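Local atomic coordinates of polyketide synthase (Lyngbya majuscula 19L, PDB entry 3QIT), a protein that is the thioesterase domain of curacin A biosynthesis, probably releasing the chain by hydrolysis and forming its terminal alkene through decarboxylation and sulfate elimination. Residues B[60-64]-B[80-85]. Residues are numbered along the deposited sequence; the frame is centred on the assembly and turned at random. Where two conformers were deposited one is given.
Sequences DLFGH and TFLAQI
The Q84 side-chain amide hydrogen-bonds at both its ends to the backbone of 60-64: NE2 donates to D60 O at 2.8 Å, and OE1 accepts from F62 N at 2.9 Å. Both bonds are somewhat bent, that to D60 O more so (140°), but D60 O lies close to the amide plane, and two bonds from one flat group fix its rotation. CG stands anti to the backbone N (chi1 -177°) and the chain runs on extended, which carries the amide across to the loop. The same amide stacks on one face of the F62 ring, planes 27° apart, with Q84 OE1 3.4 Å from F62 CD2. In this alpha/beta hydrolase fold, 60-64 is the loop after strand 55-59, with a type II beta turn from L61 to H64, and helix 78-91 packs beside it. Shortening Q84 to an alanine would probably cost F62 N this acceptor, leave D60 O to S67 OG, and remove the amide lying over one F62 face. F62 O meets the F81 ring edge, 3.4 Å from CE1, while H64 ND1 also donates to this oxygen. Packing is looser at the margins, still buried: L61 CD2 approaches I85 CD1 only to 4.3 Å, and M72 of the second subunit packs on T80 and F62.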
loop_
_atom_site.group_PDB
_atom_site.type_symbol
_atom_site.label_atom_id
_atom_site.label_comp_id
_atom_site.label_asym_id
_atom_site.label_seq_id
_atom_site.Cartn_x
_atom_site.Cartn_y
_atom_site.Cartn_z
ATOM N N ASP B 60 6.552 14.215 -11.266
ATOM C CA ASP B 60 6.942 14.170 -9.860
ATOM C C ASP B 60 6.212 12.957 -9.251
ATOM O O ASP B 60 4.976 12.846 -9.329
ATOM C CB ASP B 60 6.465 15.431 -9.116
ATOM C CG ASP B 60 7.246 16.704 -9.472
ATOM O OD1 ASP B 60 8.473 16.675 -9.690
ATOM O OD2 ASP B 60 6.603 17.778 -9.509
ATOM N N LEU B 61 6.930 12.060 -8.597
ATOM C CA LEU B 61 6.267 10.966 -7.889
ATOM C C LEU B 61 5.443 11.549 -6.742
ATOM O O LEU B 61 5.772 12.644 -6.257
ATOM C CB LEU B 61 7.307 9.956 -7.393
ATOM C CG LEU B 61 8.087 9.225 -8.489
ATOM C CD1 LEU B 61 9.164 8.343 -7.847
ATOM C CD2 LEU B 61 7.130 8.402 -9.394
ATOM N N PHE B 62 4.367 10.872 -6.324
ATOM C CA PHE B 62 3.557 11.411 -5.208
ATOM C C PHE B 62 4.443 11.679 -4.001
ATOM O O PHE B 62 5.410 10.946 -3.747
ATOM C CB PHE B 62 2.421 10.465 -4.803
ATOM C CG PHE B 62 1.240 10.468 -5.765
ATOM C CD1 PHE B 62 0.615 11.658 -6.137
ATOM C CD2 PHE B 62 0.755 9.271 -6.257
ATOM C CE1 PHE B 62 -0.500 11.637 -7.055
ATOM C CE2 PHE B 62 -0.340 9.236 -7.136
ATOM C CZ PHE B 62 -0.964 10.422 -7.536
ATOM N N GLY B 63 4.145 12.769 -3.300
ATOM C CA GLY B 63 4.966 13.217 -2.178
ATOM C C GLY B 63 6.253 13.952 -2.534
ATOM O O GLY B 63 6.964 14.401 -1.644
ATOM N N HIS B 64 6.558 14.073 -3.829
ATOM C CA HIS B 64 7.806 14.697 -4.294
ATOM C C HIS B 64 7.451 15.909 -5.141
ATOM O O HIS B 64 6.360 15.984 -5.708
ATOM C CB HIS B 64 8.578 13.740 -5.215
ATOM C CG HIS B 64 9.130 12.527 -4.520
ATOM N ND1 HIS B 64 8.343 11.481 -4.081
ATOM C CD2 HIS B 64 10.405 12.190 -4.224
ATOM C CE1 HIS B 64 9.112 10.550 -3.536
ATOM N NE2 HIS B 64 10.368 10.963 -3.596
ATOM N N THR B 80 1.703 1.869 -5.446
ATOM C CA THR B 80 1.176 3.208 -5.692
ATOM C C THR B 80 1.994 3.973 -6.729
ATOM O O THR B 80 1.430 4.522 -7.677
ATOM C CB THR B 80 1.088 4.021 -4.393
ATOM O OG1 THR B 80 0.078 3.442 -3.552
ATOM C CG2 THR B 80 0.763 5.491 -4.690
ATOM N N PHE B 81 3.324 4.012 -6.575
ATOM C CA PHE B 81 4.132 4.684 -7.613
ATOM C C PHE B 81 3.991 4.028 -8.980
ATOM O O PHE B 81 3.993 4.721 -10.019
ATOM C CB PHE B 81 5.618 4.754 -7.220
ATOM C CG PHE B 81 5.886 5.607 -5.991
ATOM C CD1 PHE B 81 5.294 6.866 -5.846
ATOM C CD2 PHE B 81 6.780 5.181 -5.011
ATOM C CE1 PHE B 81 5.545 7.664 -4.741
ATOM C CE2 PHE B 81 7.036 5.973 -3.879
ATOM C CZ PHE B 81 6.422 7.225 -3.744
ATOM N N LEU B 82 3.910 2.700 -9.012
ATOM C CA LEU B 82 3.739 2.009 -10.289
ATOM C C LEU B 82 2.407 2.364 -10.938
ATOM O O LEU B 82 2.341 2.601 -12.137
ATOM C CB LEU B 82 3.852 0.502 -10.105
ATOM C CG LEU B 82 5.284 0.028 -9.939
ATOM C CD1 LEU B 82 5.298 -1.468 -9.639
ATOM C CD2 LEU B 82 6.114 0.358 -11.175
ATOM N N ALA B 83 1.343 2.416 -10.137
ATOM C CA ALA B 83 0.037 2.785 -10.665
ATOM C C ALA B 83 0.054 4.220 -11.200
ATOM O O ALA B 83 -0.632 4.541 -12.176
ATOM C CB ALA B 83 -1.070 2.616 -9.566
ATOM N N GLN B 84 0.766 5.104 -10.498
ATOM C CA GLN B 84 0.906 6.491 -10.900
ATOM C C GLN B 84 1.608 6.561 -12.257
ATOM O O GLN B 84 1.168 7.301 -13.135
ATOM C CB GLN B 84 1.736 7.276 -9.849
ATOM C CG GLN B 84 1.870 8.763 -10.164
ATOM C CD GLN B 84 2.919 9.486 -9.299
ATOM O OE1 GLN B 84 3.458 8.941 -8.319
ATOM N NE2 GLN B 84 3.193 10.734 -9.666
ATOM N N ILE B 85 2.723 5.836 -12.401
ATOM C CA ILE B 85 3.440 5.823 -13.701
ATOM C C ILE B 85 2.567 5.229 -14.843
ATOM O O ILE B 85 2.537 5.774 -15.942
ATOM C CB ILE B 85 4.798 5.124 -13.605
ATOM C CG1 ILE B 85 5.720 5.915 -12.685
ATOM C CG2 ILE B 85 5.457 4.958 -15.012
ATOM C CD1 ILE B 85 6.897 5.123 -12.182
#